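Local coordinates for DegQ (Legionella fallonii, PDB 3PV2), which probably degrades and chaperones misfolded proteins as an HtrA-family serine protease with a trypsin-like domain and two PDZ domains, and assembles into 12-mers, at residues Pro23-Lys26 with Asn27-Pro30; Ile91-Asn94 with Asp95-Arg99; Ile132-Lys135 with Asn136-Ser139. All blocks are in the same frame, centred on the assembly; numbering follows the deposited sequence.

Interaction 1 of 3, residues Pro23-Lys26 with Asn27-Pro30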
ATOM      1  N   PRO B  23      41.713 -42.892   0.449  1.00 58.37           N
ATOM      2  CA  PRO B  23      42.963 -43.191   1.186  1.00 62.02           C
ATOM      3  C   PRO B  23      43.838 -41.916   1.398  1.00 61.13           C
ATOM      4  O   PRO B  23      44.333 -41.661   2.511  1.00 61.38           O
ATOM      5  CB  PRO B  23      43.667 -44.242   0.297  1.00 63.31           C
ATOM      6  CG  PRO B  23      42.630 -44.809  -0.582  1.00 62.38           C
ATOM      7  CD  PRO B  23      41.647 -43.656  -0.804  1.00 60.17           C
ATOM      8  N   VAL B  24      43.932 -41.089   0.354  1.00 59.10           N
ATOM      9  CA  VAL B  24      44.679 -39.876   0.475  1.00 58.94           C
ATOM     10  C   VAL B  24      43.981 -38.934   1.466  1.00 56.98           C
ATOM     11  O   VAL B  24      44.636 -38.422   2.396  1.00 56.37           O
ATOM     12  CB  VAL B  24      45.002 -39.167  -0.842  1.00 58.30           C
ATOM     13  CG1 VAL B  24      44.406 -39.834  -2.026  1.00 60.83           C
ATOM     14  CG2 VAL B  24      44.605 -37.719  -0.758  1.00 58.76           C
ATOM     15  N   LEU B  25      42.660 -38.782   1.338  1.00 53.63           N
ATOM     16  CA  LEU B  25      41.939 -37.902   2.276  1.00 52.26           C
ATOM     17  C   LEU B  25      42.156 -38.300   3.752  1.00 54.09           C
ATOM     18  O   LEU B  25      42.272 -37.427   4.629  1.00 52.56           O
ATOM     19  CB  LEU B  25      40.439 -37.749   1.967  1.00 49.34           C
ATOM     20  CG  LEU B  25      40.028 -37.169   0.593  1.00 49.47           C
ATOM     21  CD1 LEU B  25      38.522 -36.704   0.507  1.00 42.64           C
ATOM     22  CD2 LEU B  25      40.988 -36.069   0.175  1.00 42.55           C
ATOM     23  N   LYS B  26      42.263 -39.605   3.996  1.00 57.06           N
ATOM     24  CA  LYS B  26      42.430 -40.148   5.340  1.00 60.07           C
ATOM     25  C   LYS B  26      43.683 -39.659   5.982  1.00 60.03           C
ATOM     26  O   LYS B  26      43.668 -39.325   7.133  1.00 60.10           O
ATOM     27  CB  LYS B  26      42.437 -41.702   5.332  1.00 63.49           C
ATOM     28  CG  LYS B  26      42.151 -42.373   6.718  1.00 69.64           C
ATOM     29  CD  LYS B  26      42.539 -43.888   6.789  1.00 77.45           C
ATOM     30  CE  LYS B  26      41.780 -44.756   5.737  1.00 79.92           C
ATOM     31  NZ  LYS B  26      42.224 -46.218   5.580  1.00 84.72           N
ATOM     32  N   ASN B  27      44.777 -39.615   5.251  1.00 60.80           N
ATOM     33  CA  ASN B  27      46.047 -39.211   5.856  1.00 62.70           C
ATOM     34  C   ASN B  27      46.215 -37.704   6.063  1.00 59.92           C
ATOM     35  O   ASN B  27      46.997 -37.303   6.866  1.00 60.24           O
ATOM     36  CB  ASN B  27      47.212 -39.777   5.040  1.00 65.41           C
ATOM     37  CG  ASN B  27      47.431 -41.296   5.273  1.00 71.76           C
ATOM     38  OD1 ASN B  27      47.981 -41.980   4.404  1.00 79.48           O
ATOM     39  ND2 ASN B  27      47.019 -41.813   6.445  1.00 74.48           N
ATOM     40  N   ILE B  28      45.469 -36.876   5.350  1.00 56.16           N
ATOM     41  CA  ILE B  28      45.605 -35.423   5.469  1.00 54.53           C
ATOM     42  C   ILE B  28      44.521 -34.798   6.358  1.00 54.07           C
ATOM     43  O   ILE B  28      44.676 -33.702   6.883  1.00 54.42           O
ATOM     44  CB  ILE B  28      45.646 -34.783   4.075  1.00 53.13           C
ATOM     45  CG1 ILE B  28      44.310 -34.905   3.353  1.00 50.64           C
ATOM     46  CG2 ILE B  28      46.721 -35.494   3.264  1.00 55.54           C
ATOM     47  CD1 ILE B  28      44.088 -33.844   2.204  1.00 51.26           C
ATOM     48  N   MET B  29      43.431 -35.509   6.577  1.00 55.04           N
ATOM     49  CA  MET B  29      42.361 -35.028   7.459  1.00 55.58           C
ATOM     50  C   MET B  29      42.821 -34.499   8.813  1.00 54.55           C
ATOM     51  O   MET B  29      42.290 -33.522   9.279  1.00 53.13           O
ATOM     52  CB  MET B  29      41.334 -36.131   7.732  1.00 57.87           C
ATOM     53  CG  MET B  29      40.298 -36.353   6.648  1.00 62.87           C
ATOM     54  SD  MET B  29      39.145 -37.687   7.220  1.00 76.48           S
ATOM     55  CE  MET B  29      38.645 -38.494   5.661  1.00 67.70           C
ATOM     56  N   PRO B  30      43.793 -35.146   9.471  1.00 55.19           N
ATOM     57  CA  PRO B  30      44.180 -34.509  10.744  1.00 53.90           C
ATOM     58  C   PRO B  30      44.735 -33.072  10.630  1.00 50.99           C
ATOM     59  O   PRO B  30      44.889 -32.402  11.646  1.00 49.70           O
ATOM     60  CB  PRO B  30      45.215 -35.444  11.326  1.00 56.46           C
ATOM     61  CG  PRO B  30      45.038 -36.768  10.578  1.00 58.99           C
ATOM     62  CD  PRO B  30      44.443 -36.452   9.256  1.00 56.98           C
TER
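The flat amide of Asn27 reaches back over one turn of backbone, its CG 4.2 Å from Pro23 O, while its ND2 lies 4.0 Å from Lys26 C in the adjacent peptide. These residues belong to the short helix 22-28, which runs on into 3-10 geometry around Met29 and Pro30. Pro30 CD stands 3.7 Å from Lys26 O. Pro30 has no N-H to offer, and so Lys26 O meets the ring's CD where an alpha helix would supply the next i to i+4 donor. One residue earlier the pattern is intact. Met29 N binds Leu25 O at 3.0 Å, with the C=O...N angle of 162° showing a nearly head-on approach. Ile28 N reaches the same oxygen through a weak bond of 3.3 Å, an i to i+3 addition that fits a helix tightening toward 3-10 geometry.

The buried flank is apolar: Leu25 CD2 and Ile28 CD1 are 4.3 Å apart, and both residues also lean on Ile157 in strand 153-158. Val150 of a second subunit packs on Leu25 and Met29, placing this turn at a subunit interface. In Met29, chi1 of -81° sets CG beside the backbone N and directs the nearly extended chain toward Leu25; the twist about CG-SD is only modest, and CE ends 4.2 Å from Leu25 CB.

Interaction 2 of 3, residues Ile91-Asn94 with Asp95-Arg99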
ATOM      1  N   ILE B  91      48.388 -22.350  11.796  1.00 46.12           N
ATOM      2  CA  ILE B  91      47.174 -22.693  11.130  1.00 43.87           C
ATOM      3  C   ILE B  91      46.771 -21.557  10.235  1.00 43.49           C
ATOM      4  O   ILE B  91      46.784 -20.391  10.659  1.00 43.92           O
ATOM      5  CB  ILE B  91      46.070 -22.809  12.159  1.00 43.35           C
ATOM      6  CG1 ILE B  91      46.257 -24.055  13.005  1.00 43.37           C
ATOM      7  CG2 ILE B  91      44.715 -22.821  11.461  1.00 40.55           C
ATOM      8  CD1 ILE B  91      45.163 -24.253  14.135  1.00 43.01           C
ATOM      9  N   ILE B  92      46.403 -21.861   9.000  1.00 41.22           N
ATOM     10  CA  ILE B  92      45.952 -20.815   8.088  1.00 40.33           C
ATOM     11  C   ILE B  92      44.443 -20.851   8.017  1.00 38.56           C
ATOM     12  O   ILE B  92      43.835 -21.914   7.938  1.00 37.50           O
ATOM     13  CB  ILE B  92      46.502 -21.018   6.639  1.00 39.80           C
ATOM     14  CG1 ILE B  92      48.008 -20.865   6.601  1.00 43.78           C
ATOM     15  CG2 ILE B  92      45.990 -19.979   5.713  1.00 40.76           C
ATOM     16  CD1 ILE B  92      48.537 -19.616   7.148  1.00 47.35           C
ATOM     17  N   THR B  93      43.833 -19.694   7.948  1.00 38.23           N
ATOM     18  CA  THR B  93      42.425 -19.653   7.662  1.00 38.49           C
ATOM     19  C   THR B  93      42.124 -18.411   6.880  1.00 39.98           C
ATOM     20  O   THR B  93      43.052 -17.713   6.467  1.00 40.59           O
ATOM     21  CB  THR B  93      41.606 -19.755   8.939  1.00 39.22           C
ATOM     22  OG1 THR B  93      40.221 -19.940   8.565  1.00 40.53           O
ATOM     23  CG2 THR B  93      41.804 -18.486   9.864  1.00 41.09           C
ATOM     24  N   ASN B  94      40.856 -18.100   6.607  1.00 41.22           N
ATOM     25  CA  ASN B  94      40.581 -16.819   5.948  1.00 40.96           C
ATOM     26  C   ASN B  94      40.533 -15.669   6.910  1.00 43.07           C
ATOM     27  O   ASN B  94      40.078 -15.823   8.036  1.00 44.91           O
ATOM     28  CB  ASN B  94      39.240 -16.852   5.323  1.00 41.76           C
ATOM     29  CG  ASN B  94      39.144 -17.858   4.190  1.00 42.93           C
ATOM     30  OD1 ASN B  94      39.991 -17.878   3.264  1.00 45.31           O
ATOM     31  ND2 ASN B  94      38.080 -18.635   4.198  1.00 44.64           N
ATOM     32  N   ASP B  95      40.897 -14.472   6.466  1.00 44.70           N
ATOM     33  CA  ASP B  95      40.685 -13.288   7.324  1.00 47.73           C
ATOM     34  C   ASP B  95      39.208 -13.061   7.664  1.00 48.74           C
ATOM     35  O   ASP B  95      38.878 -12.724   8.801  1.00 49.46           O
ATOM     36  CB  ASP B  95      41.316 -12.012   6.705  1.00 49.34           C
ATOM     37  CG  ASP B  95      41.535 -10.898   7.730  1.00 52.84           C
ATOM     38  OD1 ASP B  95      41.008  -9.800   7.498  1.00 58.71           O
ATOM     39  OD2 ASP B  95      42.235 -11.102   8.768  1.00 52.37           O
ATOM     40  N   HIS B  96      38.316 -13.215   6.682  1.00 50.57           N
ATOM     41  CA  HIS B  96      36.885 -12.996   6.944  1.00 52.21           C
ATOM     42  C   HIS B  96      36.332 -13.942   8.005  1.00 53.38           C
ATOM     43  O   HIS B  96      35.414 -13.571   8.708  1.00 55.68           O
ATOM     44  CB  HIS B  96      36.041 -13.010   5.680  1.00 51.74           C
ATOM     45  CG  HIS B  96      35.716 -14.379   5.163  1.00 49.93           C
ATOM     46  ND1 HIS B  96      36.333 -14.911   4.062  1.00 46.11           N
ATOM     47  CD2 HIS B  96      34.794 -15.296   5.556  1.00 51.01           C
ATOM     48  CE1 HIS B  96      35.832 -16.112   3.814  1.00 49.76           C
ATOM     49  NE2 HIS B  96      34.907 -16.375   4.720  1.00 48.19           N
ATOM     50  N   VAL B  97      36.920 -15.126   8.167  1.00 52.48           N
ATOM     51  CA  VAL B  97      36.478 -16.048   9.222  1.00 52.06           C
ATOM     52  C   VAL B  97      36.729 -15.452  10.612  1.00 54.25           C
ATOM     53  O   VAL B  97      35.885 -15.556  11.522  1.00 55.22           O
ATOM     54  CB  VAL B  97      37.142 -17.449   9.019  1.00 50.23           C
ATOM     55  CG1 VAL B  97      36.987 -18.384  10.212  1.00 49.97           C
ATOM     56  CG2 VAL B  97      36.566 -18.118   7.772  1.00 50.86           C
ATOM     57  N   ILE B  98      37.904 -14.856  10.805  1.00 55.38           N
ATOM     58  CA  ILE B  98      38.301 -14.391  12.130  1.00 55.75           C
ATOM     59  C   ILE B  98      38.155 -12.906  12.421  1.00 58.79           C
ATOM     60  O   ILE B  98      38.446 -12.494  13.532  1.00 58.31           O
ATOM     61  CB  ILE B  98      39.766 -14.839  12.536  1.00 55.09           C
ATOM     62  CG1 ILE B  98      40.851 -14.303  11.599  1.00 52.59           C
ATOM     63  CG2 ILE B  98      39.848 -16.354  12.606  1.00 51.46           C
ATOM     64  CD1 ILE B  98      41.054 -12.765  11.560  1.00 52.99           C
ATOM     65  N   ARG B  99      37.732 -12.106  11.455  1.00 61.33           N
ATOM     66  CA  ARG B  99      37.655 -10.683  11.708  1.00 65.10           C
ATOM     67  C   ARG B  99      36.696 -10.363  12.844  1.00 66.70           C
ATOM     68  O   ARG B  99      35.625 -10.980  12.957  1.00 66.58           O
ATOM     69  CB  ARG B  99      37.231  -9.905  10.472  1.00 66.75           C
ATOM     70  CG  ARG B  99      38.415  -9.340   9.709  1.00 71.34           C
ATOM     71  CD  ARG B  99      38.019  -8.215   8.794  1.00 74.85           C
ATOM     72  NE  ARG B  99      37.006  -8.628   7.834  1.00 76.73           N
ATOM     73  CZ  ARG B  99      37.256  -9.152   6.632  1.00 78.22           C
ATOM     74  NH1 ARG B  99      38.506  -9.378   6.231  1.00 77.94           N
ATOM     75  NH2 ARG B  99      36.243  -9.477   5.828  1.00 76.54           N
TER
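Asn94 CB sits over one face of the His96 imidazole, 4.0 Å from the ring centroid and 29° off the ring normal, a CH-pi geometry. The two side chains run side by side in the same direction, with the amide and ring planes only 18° apart. His96 reaches this place because its CG lies between the backbone N and the carbonyl carbon (chi1 80°), swinging the ring back beside Asn94.

Backbone bonding across the junction is slight. Val97 N points to Asn94 O at 3.2 Å in a weak bond, and this closes the first turn of helix 95-98.

Van der Waals contacts tie the end of strand 90-93 to that helix. Thr93 CG2 meets Ile98 CG2 at 4.0 Å, and Asn94 CB lies 3.8 Å from Val97 CG2. The other branch of Thr93, OG1, is 3.9 Å from Val97 CG1, while its hydrogen bond goes to Ser80 O.

Charge pairing lies within Asp95-Arg99. Arg99 NH1 forms a salt bridge with Asp95 OD1 at 2.8 Å, arriving on the anti side of the oxygen and out of the carboxylate plane; His96 CA lies 3.7 Å above the guanidinium plane, toward its rim.

His96 ND1 is hydrogen-bonded to Asp126 OD2, and the His96 side chain touches Ser205. With the trypsin fold, this arrangement is consistent with the His-Asp-Ser catalytic triad of chymotrypsin-like proteases, its histidine carried on the short helix after a barrel strand.

Interaction 3 of 3, residues Ile132-Lys135 with Asn136-Ser139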
ATOM      1  N   ILE B 132      48.352 -22.237  17.852  1.00 54.53           N
ATOM      2  CA  ILE B 132      47.792 -23.042  18.934  1.00 57.16           C
ATOM      3  C   ILE B 132      49.005 -23.678  19.590  1.00 61.60           C
ATOM      4  O   ILE B 132      50.030 -23.868  18.935  1.00 61.70           O
ATOM      5  CB  ILE B 132      46.797 -24.127  18.450  1.00 55.21           C
ATOM      6  CG1 ILE B 132      47.426 -24.995  17.352  1.00 53.30           C
ATOM      7  CG2 ILE B 132      45.519 -23.501  17.947  1.00 52.76           C
ATOM      8  CD1 ILE B 132      46.603 -26.258  16.995  1.00 50.10           C
ATOM      9  N   ASP B 133      48.938 -23.930  20.882  1.00 66.65           N
ATOM     10  CA  ASP B 133      50.062 -24.570  21.539  1.00 70.91           C
ATOM     11  C   ASP B 133      49.630 -25.976  21.719  1.00 72.48           C
ATOM     12  O   ASP B 133      48.908 -26.258  22.680  1.00 73.66           O
ATOM     13  CB  ASP B 133      50.356 -23.988  22.925  1.00 73.28           C
ATOM     14  CG  ASP B 133      50.485 -22.463  22.932  1.00 76.38           C
ATOM     15  OD1 ASP B 133      51.046 -21.829  21.977  1.00 81.20           O
ATOM     16  OD2 ASP B 133      50.016 -21.888  23.940  1.00 81.42           O
ATOM     17  N   ALA B 134      50.036 -26.860  20.806  1.00 73.56           N
ATOM     18  CA  ALA B 134      49.774 -28.285  21.004  1.00 75.09           C
ATOM     19  C   ALA B 134      50.859 -29.169  20.423  1.00 76.91           C
ATOM     20  O   ALA B 134      51.651 -28.741  19.584  1.00 76.85           O
ATOM     21  CB  ALA B 134      48.409 -28.678  20.450  1.00 73.38           C
ATOM     22  N   LYS B 135      50.852 -30.413  20.889  1.00 78.85           N
ATOM     23  CA  LYS B 135      51.724 -31.468  20.412  1.00 81.22           C
ATOM     24  C   LYS B 135      50.870 -32.470  19.662  1.00 79.57           C
ATOM     25  O   LYS B 135      49.657 -32.365  19.666  1.00 77.48           O
ATOM     26  CB  LYS B 135      52.366 -32.215  21.579  1.00 84.35           C
ATOM     27  CG  LYS B 135      52.435 -31.457  22.925  1.00 89.69           C
ATOM     28  CD  LYS B 135      51.131 -31.566  23.756  1.00 93.57           C
ATOM     29  CE  LYS B 135      51.431 -31.731  25.265  1.00 97.54           C
ATOM     30  NZ  LYS B 135      52.473 -30.794  25.814  1.00 98.89           N
ATOM     31  N   ASN B 136      51.507 -33.469  19.067  1.00 79.87           N
ATOM     32  CA  ASN B 136      50.776 -34.524  18.383  1.00 79.80           C
ATOM     33  C   ASN B 136      49.943 -33.875  17.282  1.00 76.12           C
ATOM     34  O   ASN B 136      48.776 -34.206  17.125  1.00 75.27           O
ATOM     35  CB  ASN B 136      49.846 -35.235  19.376  1.00 81.19           C
ATOM     36  CG  ASN B 136      49.547 -36.684  19.013  1.00 84.07           C
ATOM     37  OD1 ASN B 136      49.597 -37.542  19.883  1.00 90.07           O
ATOM     38  ND2 ASN B 136      49.209 -36.964  17.748  1.00 84.67           N
ATOM     39  N   LEU B 137      50.549 -32.923  16.578  1.00 73.23           N
ATOM     40  CA  LEU B 137      49.912 -32.181  15.512  1.00 69.86           C
ATOM     41  C   LEU B 137      50.404 -32.734  14.189  1.00 68.99           C
ATOM     42  O   LEU B 137      51.576 -33.057  14.052  1.00 69.24           O
ATOM     43  CB  LEU B 137      50.218 -30.682  15.663  1.00 68.68           C
ATOM     44  CG  LEU B 137      49.081 -29.732  16.090  1.00 65.21           C
ATOM     45  CD1 LEU B 137      48.149 -30.201  17.174  1.00 62.34           C
ATOM     46  CD2 LEU B 137      49.678 -28.402  16.455  1.00 62.53           C
ATOM     47  N   LYS B 138      49.485 -32.872  13.238  1.00 67.31           N
ATOM     48  CA  LYS B 138      49.818 -33.312  11.889  1.00 67.67           C
ATOM     49  C   LYS B 138      49.531 -32.248  10.844  1.00 64.85           C
ATOM     50  O   LYS B 138      48.580 -31.484  10.965  1.00 63.12           O
ATOM     51  CB  LYS B 138      49.046 -34.595  11.539  1.00 68.47           C
ATOM     52  CG  LYS B 138      49.827 -35.878  11.827  1.00 74.97           C
ATOM     53  CD  LYS B 138      49.017 -36.910  12.632  1.00 80.77           C
ATOM     54  CE  LYS B 138      49.931 -37.888  13.395  1.00 84.53           C
ATOM     55  NZ  LYS B 138      50.198 -37.445  14.805  1.00 87.23           N
ATOM     56  N   SER B 139      50.370 -32.232   9.813  1.00 63.79           N
ATOM     57  CA  SER B 139      50.168 -31.408   8.624  1.00 60.91           C
ATOM     58  C   SER B 139      50.055 -32.318   7.415  1.00 60.12           C
ATOM     59  O   SER B 139      49.705 -33.478   7.561  1.00 60.04           O
ATOM     60  CB  SER B 139      51.307 -30.388   8.448  1.00 61.80           C
ATOM     61  OG  SER B 139      50.953 -29.282   7.614  1.00 57.51           O
TER
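Leu137 turns back toward Ile132 and Ala134 across a tight bend in the loop that follows strand 127-131. From CA its CB points toward the earlier residues, and CG carries the two methyls that make the contact. CD1 lies 3.6 Å from Ala134 CB and equally close, at 3.6 Å, to Lys135 O. CD2, the other methyl, is 3.7 Å from Ala134 O and 3.8 Å from Ile132 CD1, with the Ile132 and Leu137 side chains meeting at a slant. The first torsion of Leu137 (chi1 -109°) is far from staggered, which may reflect strain or an approximately modelled side chain.

The bend itself is made at Asn136, whose phi of 59° and psi of 42° lie in the left-handed helical region. No hydrogen bond joins 132-135 to 136-139. Arg112 serves the carbonyls instead, with NH1 bonded to Lys135 O and NH2 weakly to Asn136 O; its side chain also touches Ala134 and Leu137. Ile132 and Ala134 both rest on Leu114 of strand 113-122, so the apolar patch continues onto the barrel.

The contact between the two arms of the bend is thus apolar, consistent with van der Waals packing, and the polar grip at the turn comes from Arg112, through a hydrogen bond at Lys135 O and a weak one at Asn136 O.

The three contacts follow one another along the chain, all on the same side of its centre. Interactions 1 and 3 have centres about 16 Å apart and touch where Pro30 CB meets Lys138 CB at 3.9 Å. Interactions 2 and 3, about 18 Å apart between centres, are joined through Ile91 CD1 and Ile132 CD1 at 3.8 Å, whereas interactions 1 and 2 stay about 9 Å apart (nearest atoms). Interaction 2 leaves strand 90-93 of the first barrel; interaction 3 begins the connection from strand 127-131 to the second barrel; the helix of interaction 1 packs on the latter. In space the touching order is 1, 3, 2, linking a subunit interface with the probable active-site histidine.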